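Local coordinates for protein N-acetylglucosamine-specific lectin (Saxidomus purpuratus, PDB 6A7T) that binds N-acetylglucosamine and N-acetylgalactosamine through a C-type lectin fold in a calcium-independent manner, at residues G113-D127 with E133-E145. Residues are numbered along the deposited sequence; the frame is centred on the assembly and turned at random. Where two conformers were deposited one is given.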
loop_
_atom_site.group_PDB
_atom_site.type_symbol
_atom_site.label_atom_id
_atom_site.label_comp_id
_atom_site.label_asym_id
_atom_site.label_seq_id
_atom_site.Cartn_x
_atom_site.Cartn_y
_atom_site.Cartn_z
ATOM N N GLY B 113 0.489 12.622 -4.048
ATOM C CA GLY B 113 1.200 13.832 -3.655
ATOM C C GLY B 113 1.368 14.852 -4.775
ATOM O O GLY B 113 2.219 15.774 -4.669
ATOM N N TRP B 114 0.655 14.684 -5.882
ATOM C CA TRP B 114 0.715 15.674 -7.016
ATOM C C TRP B 114 0.392 17.089 -6.536
ATOM O O TRP B 114 -0.486 17.336 -5.696
ATOM C CB TRP B 114 -0.277 15.319 -8.112
ATOM C CG TRP B 114 -0.052 14.048 -8.831
ATOM C CD1 TRP B 114 -0.817 12.922 -8.754
ATOM C CD2 TRP B 114 1.009 13.785 -9.745
ATOM N NE1 TRP B 114 -0.335 11.987 -9.619
ATOM C CE2 TRP B 114 0.808 12.473 -10.215
ATOM C CE3 TRP B 114 2.113 14.520 -10.194
ATOM C CZ2 TRP B 114 1.655 11.876 -11.136
ATOM C CZ3 TRP B 114 2.938 13.923 -11.114
ATOM C CH2 TRP B 114 2.719 12.627 -11.573
ATOM N N GLY B 115 1.132 18.056 -7.095
ATOM C CA GLY B 115 0.853 19.431 -6.850
ATOM C C GLY B 115 -0.473 19.802 -7.518
ATOM O O GLY B 115 -0.934 19.093 -8.411
ATOM N N PRO B 116 -1.111 20.919 -7.120
ATOM C CA PRO B 116 -2.263 21.431 -7.882
ATOM C C PRO B 116 -2.016 21.578 -9.393
ATOM O O PRO B 116 -0.983 22.069 -9.872
ATOM C CB PRO B 116 -2.490 22.761 -7.159
ATOM C CG PRO B 116 -2.106 22.466 -5.735
ATOM C CD PRO B 116 -0.794 21.756 -5.963
ATOM N N GLY B 117 -2.955 21.074 -10.176
ATOM C CA GLY B 117 -2.839 21.144 -11.590
ATOM C C GLY B 117 -2.011 20.024 -12.186
ATOM O O GLY B 117 -1.953 19.910 -13.408
ATOM N N LYS B 118 -1.374 19.189 -11.344
ATOM C CA LYS B 118 -0.527 18.101 -11.855
ATOM C C LYS B 118 -1.247 16.768 -11.624
ATOM O O LYS B 118 -2.069 16.680 -10.717
ATOM C CB LYS B 118 0.835 18.150 -11.150
ATOM C CG LYS B 118 1.495 19.523 -11.145
ATOM C CD LYS B 118 1.739 20.058 -12.533
ATOM C CE LYS B 118 2.665 21.256 -12.553
ATOM N NZ LYS B 118 2.954 21.661 -13.944
ATOM N N PRO B 119 -0.927 15.749 -12.439
ATOM C CA PRO B 119 0.092 15.772 -13.477
ATOM C C PRO B 119 -0.281 16.413 -14.826
ATOM O O PRO B 119 -1.448 16.481 -15.178
ATOM C CB PRO B 119 0.384 14.290 -13.720
ATOM C CG PRO B 119 -0.955 13.640 -13.451
ATOM C CD PRO B 119 -1.512 14.414 -12.284
ATOM N N ASP B 120 0.725 16.774 -15.624
ATOM C CA ASP B 120 0.527 17.204 -17.036
ATOM C C ASP B 120 0.253 16.015 -17.970
ATOM O O ASP B 120 -0.240 16.218 -19.094
ATOM C CB ASP B 120 1.729 18.002 -17.491
ATOM C CG ASP B 120 1.740 19.357 -16.820
ATOM O OD1 ASP B 120 0.781 20.132 -17.078
ATOM O OD2 ASP B 120 2.666 19.622 -16.033
ATOM N N ASN B 121 0.610 14.795 -17.534
ATOM C CA ASN B 121 0.430 13.542 -18.315
ATOM C C ASN B 121 1.317 13.606 -19.552
ATOM O O ASN B 121 0.851 13.501 -20.700
ATOM C CB ASN B 121 -1.050 13.255 -18.603
ATOM C CG ASN B 121 -1.783 12.902 -17.331
ATOM O OD1 ASN B 121 -2.814 13.471 -16.997
ATOM N ND2 ASN B 121 -1.222 11.971 -16.588
ATOM N N ASN B 122 2.616 13.756 -19.301
ATOM C CA ASN B 122 3.574 13.957 -20.337
ATOM C C ASN B 122 4.410 12.683 -20.485
ATOM O O ASN B 122 5.460 12.675 -21.126
ATOM C CB ASN B 122 4.321 15.273 -20.060
ATOM C CG ASN B 122 5.035 15.293 -18.716
ATOM O OD1 ASN B 122 5.188 14.248 -18.080
ATOM N ND2 ASN B 122 5.561 16.448 -18.333
ATOM N N LYS B 123 3.923 11.582 -19.876
ATOM C CA LYS B 123 4.647 10.330 -19.855
ATOM C C LYS B 123 6.087 10.537 -19.377
ATOM O O LYS B 123 7.049 9.921 -19.863
ATOM C CB LYS B 123 4.609 9.683 -21.242
ATOM C CG LYS B 123 3.188 9.369 -21.669
ATOM C CD LYS B 123 3.058 8.347 -22.751
ATOM C CE LYS B 123 1.604 7.950 -22.980
ATOM N NZ LYS B 123 1.516 6.762 -23.875
ATOM N N GLY B 124 6.217 11.323 -18.323
ATOM C CA GLY B 124 7.525 11.676 -17.880
ATOM C C GLY B 124 7.982 11.003 -16.590
ATOM O O GLY B 124 7.564 9.899 -16.226
ATOM N N CYS B 125 8.869 11.715 -15.893
ATOM C CA CYS B 125 9.484 11.284 -14.634
ATOM C C CYS B 125 9.125 12.279 -13.529
ATOM O O CYS B 125 8.927 13.427 -13.801
ATOM C CB CYS B 125 10.997 11.156 -14.742
ATOM S SG CYS B 125 11.537 9.832 -15.855
ATOM N N LEU B 126 9.032 11.794 -12.292
ATOM C CA LEU B 126 8.556 12.631 -11.195
ATOM C C LEU B 126 9.727 13.246 -10.393
ATOM O O LEU B 126 10.797 12.653 -10.218
ATOM C CB LEU B 126 7.667 11.821 -10.235
ATOM C CG LEU B 126 6.179 11.793 -10.608
ATOM C CD1 LEU B 126 6.001 10.920 -11.842
ATOM C CD2 LEU B 126 5.297 11.348 -9.439
ATOM N N ASP B 127 9.453 14.443 -9.898
ATOM C CA ASP B 127 10.228 15.179 -8.893
ATOM C C ASP B 127 9.306 15.722 -7.821
ATOM O O ASP B 127 8.052 15.648 -7.908
ATOM C CB ASP B 127 11.005 16.362 -9.510
ATOM C CG ASP B 127 10.142 17.379 -10.242
ATOM O OD1 ASP B 127 8.985 17.582 -9.837
ATOM O OD2 ASP B 127 10.735 18.097 -11.121
ATOM N N GLU B 133 2.064 27.380 -7.347
ATOM C CA GLU B 133 1.081 26.665 -6.514
ATOM C C GLU B 133 1.552 25.231 -6.207
ATOM O O GLU B 133 0.880 24.540 -5.456
ATOM C CB GLU B 133 -0.303 26.686 -7.175
ATOM C CG GLU B 133 -0.884 28.095 -7.273
ATOM C CD GLU B 133 -0.800 28.918 -5.986
ATOM O OE1 GLU B 133 -0.295 30.063 -6.040
ATOM O OE2 GLU B 133 -1.213 28.405 -4.915
ATOM N N VAL B 134 2.672 24.789 -6.799
ATOM C CA VAL B 134 3.276 23.490 -6.426
ATOM C C VAL B 134 4.304 23.742 -5.310
ATOM O O VAL B 134 5.431 24.213 -5.567
ATOM C CB VAL B 134 3.885 22.767 -7.636
ATOM C CG1 VAL B 134 4.428 21.401 -7.228
ATOM C CG2 VAL B 134 2.874 22.620 -8.793
ATOM N N VAL B 135 3.886 23.515 -4.071
ATOM C CA VAL B 135 4.641 23.900 -2.905
ATOM C C VAL B 135 5.326 22.659 -2.314
ATOM O O VAL B 135 4.858 22.067 -1.369
ATOM C CB VAL B 135 3.735 24.606 -1.884
ATOM C CG1 VAL B 135 4.482 25.128 -0.676
ATOM C CG2 VAL B 135 2.957 25.727 -2.559
ATOM N N TRP B 136 6.457 22.288 -2.900
ATOM C CA TRP B 136 7.144 21.044 -2.609
ATOM C C TRP B 136 6.128 19.888 -2.703
ATOM O O TRP B 136 5.878 19.143 -1.732
ATOM C CB TRP B 136 7.886 21.117 -1.277
ATOM C CG TRP B 136 9.114 21.976 -1.316
ATOM C CD1 TRP B 136 9.416 23.064 -0.539
ATOM C CD2 TRP B 136 10.232 21.803 -2.197
ATOM N NE1 TRP B 136 10.619 23.590 -0.906
ATOM C CE2 TRP B 136 11.160 22.829 -1.911
ATOM C CE3 TRP B 136 10.551 20.897 -3.203
ATOM C CZ2 TRP B 136 12.373 22.938 -2.595
ATOM C CZ3 TRP B 136 11.736 21.020 -3.898
ATOM C CH2 TRP B 136 12.645 22.023 -3.578
ATOM N N GLN B 137 5.571 19.723 -3.893
ATOM C CA GLN B 137 4.677 18.608 -4.260
ATOM C C GLN B 137 5.144 17.983 -5.567
ATOM O O GLN B 137 6.083 18.502 -6.251
ATOM C CB GLN B 137 3.236 19.131 -4.335
ATOM C CG GLN B 137 2.760 19.611 -2.991
ATOM C CD GLN B 137 1.500 20.422 -3.121
ATOM O OE1 GLN B 137 1.498 21.539 -3.658
ATOM N NE2 GLN B 137 0.418 19.831 -2.641
ATOM N N TRP B 138 4.470 16.916 -6.008
ATOM C CA TRP B 138 5.004 16.151 -7.152
ATOM C C TRP B 138 4.693 16.878 -8.462
ATOM O O TRP B 138 3.592 17.361 -8.639
ATOM C CB TRP B 138 4.448 14.736 -7.281
ATOM C CG TRP B 138 4.620 13.897 -6.062
ATOM C CD1 TRP B 138 5.387 14.129 -4.954
ATOM C CD2 TRP B 138 3.903 12.667 -5.832
ATOM N NE1 TRP B 138 5.170 13.125 -4.033
ATOM C CE2 TRP B 138 4.283 12.212 -4.554
ATOM C CE3 TRP B 138 2.960 11.940 -6.581
ATOM C CZ2 TRP B 138 3.769 11.037 -4.001
ATOM C CZ3 TRP B 138 2.462 10.774 -6.032
ATOM C CH2 TRP B 138 2.901 10.315 -4.783
ATOM N N ASN B 139 5.610 16.749 -9.399
ATOM C CA ASN B 139 5.440 17.125 -10.789
ATOM C C ASN B 139 6.001 16.053 -11.706
ATOM O O ASN B 139 6.941 15.331 -11.328
ATOM C CB ASN B 139 6.129 18.469 -11.122
ATOM C CG ASN B 139 5.815 18.957 -12.516
ATOM O OD1 ASN B 139 4.689 18.786 -13.032
ATOM N ND2 ASN B 139 6.811 19.626 -13.098
ATOM N N ASP B 140 5.471 15.985 -12.944
ATOM C CA ASP B 140 5.953 15.133 -13.964
ATOM C C ASP B 140 6.733 15.966 -14.985
ATOM O O ASP B 140 6.264 16.947 -15.483
ATOM C CB ASP B 140 4.869 14.321 -14.686
ATOM C CG ASP B 140 3.664 15.071 -15.204
ATOM O OD1 ASP B 140 3.386 16.213 -14.742
ATOM O OD2 ASP B 140 2.955 14.435 -16.060
ATOM N N HIS B 141 7.912 15.488 -15.316
ATOM C CA HIS B 141 8.811 16.177 -16.270
ATOM C C HIS B 141 9.104 15.249 -17.460
ATOM O O HIS B 141 9.519 14.128 -17.268
ATOM C CB HIS B 141 10.094 16.554 -15.554
ATOM C CG HIS B 141 11.007 17.386 -16.384
ATOM N ND1 HIS B 141 10.681 18.673 -16.727
ATOM C CD2 HIS B 141 12.215 17.125 -16.920
ATOM C CE1 HIS B 141 11.662 19.162 -17.469
ATOM N NE2 HIS B 141 12.617 18.264 -17.587
ATOM N N VAL B 142 9.033 15.772 -18.705
ATOM C CA VAL B 142 9.130 14.969 -19.936
ATOM C C VAL B 142 10.523 14.366 -20.085
ATOM O O VAL B 142 10.670 13.238 -20.551
ATOM C CB VAL B 142 8.786 15.782 -21.207
ATOM C CG1 VAL B 142 9.721 16.963 -21.403
ATOM C CG2 VAL B 142 8.815 14.911 -22.460
ATOM N N ASP B 143 11.547 15.155 -19.753
ATOM C CA ASP B 143 12.899 14.791 -20.018
ATOM C C ASP B 143 13.501 14.058 -18.819
ATOM O O ASP B 143 13.946 14.674 -17.841
ATOM C CB ASP B 143 13.725 16.022 -20.374
ATOM C CG ASP B 143 15.021 15.656 -21.068
ATOM O OD1 ASP B 143 15.468 14.488 -20.943
ATOM O OD2 ASP B 143 15.607 16.547 -21.713
ATOM N N CYS B 144 13.633 12.746 -18.992
ATOM C CA CYS B 144 14.093 11.834 -17.992
ATOM C C CYS B 144 15.576 11.553 -18.135
ATOM O O CYS B 144 16.124 10.776 -17.345
ATOM C CB CYS B 144 13.307 10.534 -18.109
ATOM S SG CYS B 144 11.588 10.768 -17.610
ATOM N N GLU B 145 16.235 12.202 -19.114
ATOM C CA GLU B 145 17.626 11.974 -19.283
ATOM C C GLU B 145 18.467 13.245 -19.095
ATOM O O GLU B 145 19.573 13.170 -18.491
ATOM C CB GLU B 145 17.867 11.312 -20.640
ATOM C CG GLU B 145 19.281 10.796 -20.715
ATOM C CD GLU B 145 19.639 10.009 -21.958
ATOM O OE1 GLU B 145 18.691 9.593 -22.708
ATOM O OE2 GLU B 145 20.877 9.836 -22.181
HETATM O O HOH W 1 5.881 20.099 -16.061
HETATM O O HOH W 2 8.858 11.612 -21.547
#
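Asp140 gathers the loop at Asp120-Asn122 onto an antiparallel hairpin, building the sugar-binding end of a C-type lectin domain. Two-way backbone bonds at the pairs Cys125-His141 and Asp127-Asn139 establish the register, and the Cys125-Cys144 disulfide ties the segments beyond it. Trp138 N also donates to Gly113 O (2.9 Å), and Gly115 N to Trp138 O (3.0 Å). Asp140 CG stands between its backbone N and carbonyl carbon (chi1 50°), lifting the carboxylate into the loop. Asp140 OD1 accepts from Asp120 N (2.9 Å) and Asp140 OD2 from Asn121 N (2.8 Å), each through its syn lone pair; Asn122 ND2 reaches Asp140 O from above the carbonyl plane. Cis-Pro119 lays CD over one Trp114 ring face; the edge of Trp138 meets the other, planes at 73°. Gly113 CA lies over the six-membered Trp138 ring. The bent Lys118 chain slants across the Asn139 amide to a salt bridge, NZ to Asp120 OD2 2.9 Å. Lys118 and Asn139 contact sugar in other structures; here a water links Asp120 OD2, Asn139 ND2 and Asp140 backbone O. Strand 134-141 is outermost in its sheet, its far edge bridged by Trp114; Gln137 and Trp138 pack against Arg76 and Asp72 of helix 69-80.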